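Local coordinates for protein arginine kinase (Anthopleura japonica, PDB 4RF6) that catalyses the reversible transfer of a phosphoryl group from ATP to L-arginine, giving phosphoarginine and ADP, with two tandem phosphagen kinase repeats in one chain, at residues A[422-427]-A[630-635]; A[513-518]-A[579-584]. All coordinates share one frame; numbering follows the deposited sequence. Where two conformers were deposited one is given.

Interaction 1 of 2, residues A[422-427]-A[630-635]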
# COMPACT_ATOMS: atom_id res chain seq x y z
N SER A 422 -12.31 4.02 -24.38
CA SER A 422 -10.88 3.81 -24.56
C SER A 422 -10.57 3.77 -26.06
O SER A 422 -11.45 3.45 -26.87
CB SER A 422 -10.43 2.48 -23.93
OG SER A 422 -11.16 2.19 -22.75
N SER A 423 -9.34 4.11 -26.42
CA SER A 423 -8.90 4.01 -27.81
C SER A 423 -8.50 2.58 -28.14
O SER A 423 -8.97 2.00 -29.12
CB SER A 423 -7.72 4.95 -28.07
OG SER A 423 -8.12 6.30 -28.04
N CYS A 424 -7.62 2.03 -27.31
CA CYS A 424 -7.16 0.66 -27.48
C CYS A 424 -8.02 -0.27 -26.65
O CYS A 424 -8.85 -1.02 -27.18
CB CYS A 424 -5.69 0.55 -27.07
SG CYS A 424 -4.63 1.85 -27.76
N GLY A 425 -7.82 -0.23 -25.33
CA GLY A 425 -8.64 -1.01 -24.43
C GLY A 425 -8.03 -2.34 -24.05
O GLY A 425 -8.68 -3.16 -23.40
N VAL A 426 -6.78 -2.56 -24.47
CA VAL A 426 -6.11 -3.82 -24.16
C VAL A 426 -4.74 -3.60 -23.53
O VAL A 426 -3.90 -2.85 -24.05
CB VAL A 426 -5.98 -4.72 -25.39
CG1 VAL A 426 -5.49 -6.10 -25.00
CG2 VAL A 426 -7.33 -4.86 -26.07
N TYR A 427 -4.52 -4.24 -22.38
CA TYR A 427 -3.24 -4.17 -21.71
C TYR A 427 -2.72 -5.59 -21.57
O TYR A 427 -3.50 -6.52 -21.42
CB TYR A 427 -3.41 -3.54 -20.32
CG TYR A 427 -3.73 -2.06 -20.36
CD1 TYR A 427 -5.04 -1.61 -20.55
CD2 TYR A 427 -2.73 -1.13 -20.19
CE1 TYR A 427 -5.32 -0.24 -20.58
CE2 TYR A 427 -3.01 0.23 -20.21
CZ TYR A 427 -4.29 0.67 -20.41
OH TYR A 427 -4.54 2.02 -20.42
N CYS A 630 1.19 -1.55 -22.00
CA CYS A 630 0.41 -0.85 -23.02
C CYS A 630 1.07 -1.04 -24.37
O CYS A 630 2.22 -0.64 -24.57
CB CYS A 630 0.29 0.64 -22.69
SG CYS A 630 -0.83 1.57 -23.80
N PRO A 631 0.35 -1.67 -25.32
CA PRO A 631 0.86 -1.97 -26.66
C PRO A 631 1.26 -0.72 -27.45
O PRO A 631 1.95 -0.85 -28.46
CB PRO A 631 -0.32 -2.67 -27.34
CG PRO A 631 -1.12 -3.26 -26.19
CD PRO A 631 -0.99 -2.23 -25.10
N THR A 632 0.85 0.47 -27.01
CA THR A 632 1.28 1.70 -27.66
C THR A 632 2.74 2.02 -27.38
O THR A 632 3.38 2.77 -28.12
CB THR A 632 0.42 2.92 -27.23
OG1 THR A 632 0.59 3.17 -25.83
CG2 THR A 632 -1.03 2.68 -27.54
N ASN A 633 3.28 1.44 -26.31
CA ASN A 633 4.66 1.70 -25.91
C ASN A 633 5.65 0.62 -26.33
O ASN A 633 6.76 0.55 -25.79
CB ASN A 633 4.75 1.90 -24.40
CG ASN A 633 4.56 3.34 -23.99
OD1 ASN A 633 5.50 4.13 -24.01
ND2 ASN A 633 3.34 3.70 -23.60
N LEU A 634 5.27 -0.22 -27.29
CA LEU A 634 6.16 -1.27 -27.78
C LEU A 634 7.29 -0.71 -28.65
O LEU A 634 7.37 0.51 -28.86
CB LEU A 634 5.35 -2.31 -28.55
CG LEU A 634 4.33 -3.07 -27.72
CD1 LEU A 634 3.46 -3.95 -28.61
CD2 LEU A 634 5.03 -3.92 -26.68
N GLY A 635 8.16 -1.59 -29.13
CA GLY A 635 9.24 -1.22 -30.03
C GLY A 635 10.39 -0.52 -29.32
O GLY A 635 11.07 -1.12 -28.48
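Y427 and C630 mark the closest backbone approach of two irregular segments, their CA atoms 5.1 Å apart. Within 422-427 the chain turns at G425, whose phi of 95° is positive, and then extends through V426 and Y427. The facing segment folds into a type I turn over C630-N633, closed by a bond from N633 N to C630 O (2.9 Å). Of the two corner residues of this turn, P631 points at the first segment, while T632 reaches it only through its methyl group. The carbonyl oxygen of V426 meets the pyrrolidine ring of P631, with V426 O 3.2 Å from P631 CD, a close CH···O approach. On one side of this point the Y427 ring comes obliquely to C630, its CE2 4.1 Å from C630 CB. With C630 SG anti to the backbone N (chi1 -173°), the sulfur stands 5.2 Å from the centroid of the Y427 ring and 41° off its normal, an oblique sulfur-aromatic contact. The methyl CG2 of T632 meets C424 SG at 3.7 Å. Both cysteines were deposited in two conformers, so these sulfur contacts describe one state of each and are less certain than the packing around P631. By sequence, 423-427 and C630 match the G71-Y75 loop and C278 of the first repeat, which bind substrate in relatives; the contact is therefore consistent with the substrate-side wall of the second active site, where the small N-terminal domain meets the catalytic domain. V426 rests on F441 and I444 of helix 438-448, and T632 on Y448 of the same helix. Y427 packs on helix 552-557, while P631 leans on Y434 of helix 433-436 and the turn leads on to strand 638-645.

Interaction 2 of 2, residues A[513-518]-A[579-584]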
# COMPACT_ATOMS: atom_id res chain seq x y z
N GLY A 513 18.93 0.18 -6.64
CA GLY A 513 20.30 -0.30 -6.55
C GLY A 513 21.18 0.17 -7.69
O GLY A 513 22.24 0.76 -7.47
N VAL A 514 20.73 -0.09 -8.92
CA VAL A 514 21.47 0.34 -10.10
C VAL A 514 21.58 1.86 -10.14
O VAL A 514 22.67 2.40 -10.36
CB VAL A 514 20.80 -0.15 -11.40
CG1 VAL A 514 21.59 0.33 -12.61
CG2 VAL A 514 20.70 -1.67 -11.41
N LEU A 515 20.46 2.55 -9.91
CA LEU A 515 20.44 4.01 -10.02
C LEU A 515 21.37 4.69 -9.01
O LEU A 515 22.02 5.69 -9.34
CB LEU A 515 19.01 4.54 -9.89
CG LEU A 515 18.01 4.17 -10.99
CD1 LEU A 515 16.68 4.89 -10.78
CD2 LEU A 515 18.57 4.50 -12.36
N SER A 516 21.44 4.15 -7.80
CA SER A 516 22.28 4.72 -6.75
C SER A 516 23.77 4.52 -7.06
O SER A 516 24.63 5.21 -6.49
CB SER A 516 21.93 4.09 -5.40
OG SER A 516 22.35 2.74 -5.34
N SER A 517 24.08 3.59 -7.96
CA SER A 517 25.46 3.28 -8.31
C SER A 517 25.95 4.15 -9.47
O SER A 517 27.13 4.12 -9.82
CB SER A 517 25.59 1.81 -8.71
OG SER A 517 25.19 1.62 -10.05
N LEU A 518 25.04 4.92 -10.06
CA LEU A 518 25.37 5.74 -11.21
C LEU A 518 26.32 6.89 -10.84
O LEU A 518 26.11 7.57 -9.83
CB LEU A 518 24.10 6.30 -11.87
CG LEU A 518 23.20 5.26 -12.56
CD1 LEU A 518 22.02 5.93 -13.23
CD2 LEU A 518 24.00 4.46 -13.56
N VAL A 579 14.01 9.45 -13.73
CA VAL A 579 13.43 8.11 -13.81
C VAL A 579 12.18 8.02 -12.93
O VAL A 579 12.19 8.45 -11.77
CB VAL A 579 14.42 7.02 -13.37
CG1 VAL A 579 13.81 5.64 -13.55
CG2 VAL A 579 15.71 7.12 -14.16
N TRP A 580 11.10 7.48 -13.49
CA TRP A 580 9.94 7.12 -12.69
C TRP A 580 9.93 5.61 -12.54
O TRP A 580 10.08 4.88 -13.52
CB TRP A 580 8.65 7.58 -13.36
CG TRP A 580 8.42 9.06 -13.27
CD1 TRP A 580 9.15 9.96 -12.54
CD2 TRP A 580 7.39 9.80 -13.92
NE1 TRP A 580 8.64 11.22 -12.71
CE2 TRP A 580 7.56 11.16 -13.55
CE3 TRP A 580 6.35 9.46 -14.79
CZ2 TRP A 580 6.71 12.17 -14.02
CZ3 TRP A 580 5.51 10.47 -15.25
CH2 TRP A 580 5.70 11.80 -14.87
N ILE A 581 9.76 5.15 -11.30
CA ILE A 581 9.76 3.72 -11.02
C ILE A 581 8.36 3.20 -10.71
O ILE A 581 7.68 3.70 -9.80
CB ILE A 581 10.72 3.36 -9.88
CG1 ILE A 581 12.13 3.86 -10.20
CG2 ILE A 581 10.73 1.86 -9.63
CD1 ILE A 581 13.16 3.55 -9.12
N ASN A 582 7.93 2.19 -11.47
CA ASN A 582 6.65 1.53 -11.27
C ASN A 582 5.43 2.45 -11.40
O ASN A 582 4.42 2.25 -10.72
CB ASN A 582 6.63 0.76 -9.94
CG ASN A 582 7.45 -0.52 -10.00
OD1 ASN A 582 7.45 -1.21 -11.02
ND2 ASN A 582 8.15 -0.84 -8.91
N GLU A 583 5.54 3.45 -12.27
CA GLU A 583 4.39 4.27 -12.62
C GLU A 583 3.46 3.47 -13.55
O GLU A 583 2.78 2.55 -13.10
CB GLU A 583 4.85 5.59 -13.26
CG GLU A 583 3.76 6.65 -13.41
CD GLU A 583 3.42 6.93 -14.86
OE1 GLU A 583 4.21 6.55 -15.75
OE2 GLU A 583 2.35 7.53 -15.11
N GLU A 584 3.45 3.80 -14.84
CA GLU A 584 2.65 3.04 -15.82
C GLU A 584 3.45 1.84 -16.32
O GLU A 584 2.91 0.74 -16.48
CB GLU A 584 2.24 3.93 -16.99
CG GLU A 584 1.32 3.24 -18.01
CD GLU A 584 0.86 4.18 -19.11
OE1 GLU A 584 1.25 5.36 -19.09
OE2 GLU A 584 0.10 3.73 -20.00
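L515 of helix 501-516 packs onto V579 and I581 of strand 577-581, a helix-on-sheet contact in the catalytic domain of the phosphagen kinase fold, where helices cover an eight-stranded antiparallel sheet. The backbones stay well apart, with L515 CA and V579 CA separated by 9.0 Å, and side chains bridge the gap. One methyl does the touching. With CG anti to the carbonyl carbon (chi1 -66°) and CD1 extended beyond it, the CA-CB bond of L515 points at the strand, and its end meets V579 tip to tip. Its CD1 lies 4.0 Å from V579 CB and nearly as close to both branches of that isopropyl group. The same L515 CD1 reaches the terminal methyl of I581, 4.1 Å from I581 CD1. These three buried residues make a small, wholly apolar contact of 106 Å², which F570 of the adjacent strand 568-572 extends on the L515 side and V511 and V512 on the I581 side.

W580, between them on the strand, points away from the helix, and its NE1 is hydrogen-bonded to F545 O. Beyond this tight patch lies the solvent side: G513, S516 and S517 are exposed where the helix gives way to the loop. Both serines fold their hydroxyls back onto carbonyls three residues earlier: S516 OG donates to G513 O at 2.9 Å, 35° out of the carbonyl plane. S517 grips V514 O twice, through S517 N at 3.0 Å and through S517 OG at 2.7 Å, the hydroxyl tilted 17° from the plane of that carbonyl.

How the interactions relate
Both interactions belong to the second repeat, and their centres lie 23 Å apart. Interaction 2 is nested within the long loop that interaction 1 closes: the chain passes 422-427, then 513-518 and 579-584, and finally 630-635. Interaction 1 spans 202 intervening residues and brings the small N-terminal domain against the catalytic domain, whereas interaction 2 stays inside the catalytic domain and seats a helix on its antiparallel sheet. They touch at the turn between strands 577-581 and 587-594, E584 OE2 lying 4.1 Å from C630 CB. The turn after the strand packed by interaction 2 therefore comes up to the domain interface, next to the probable substrate side.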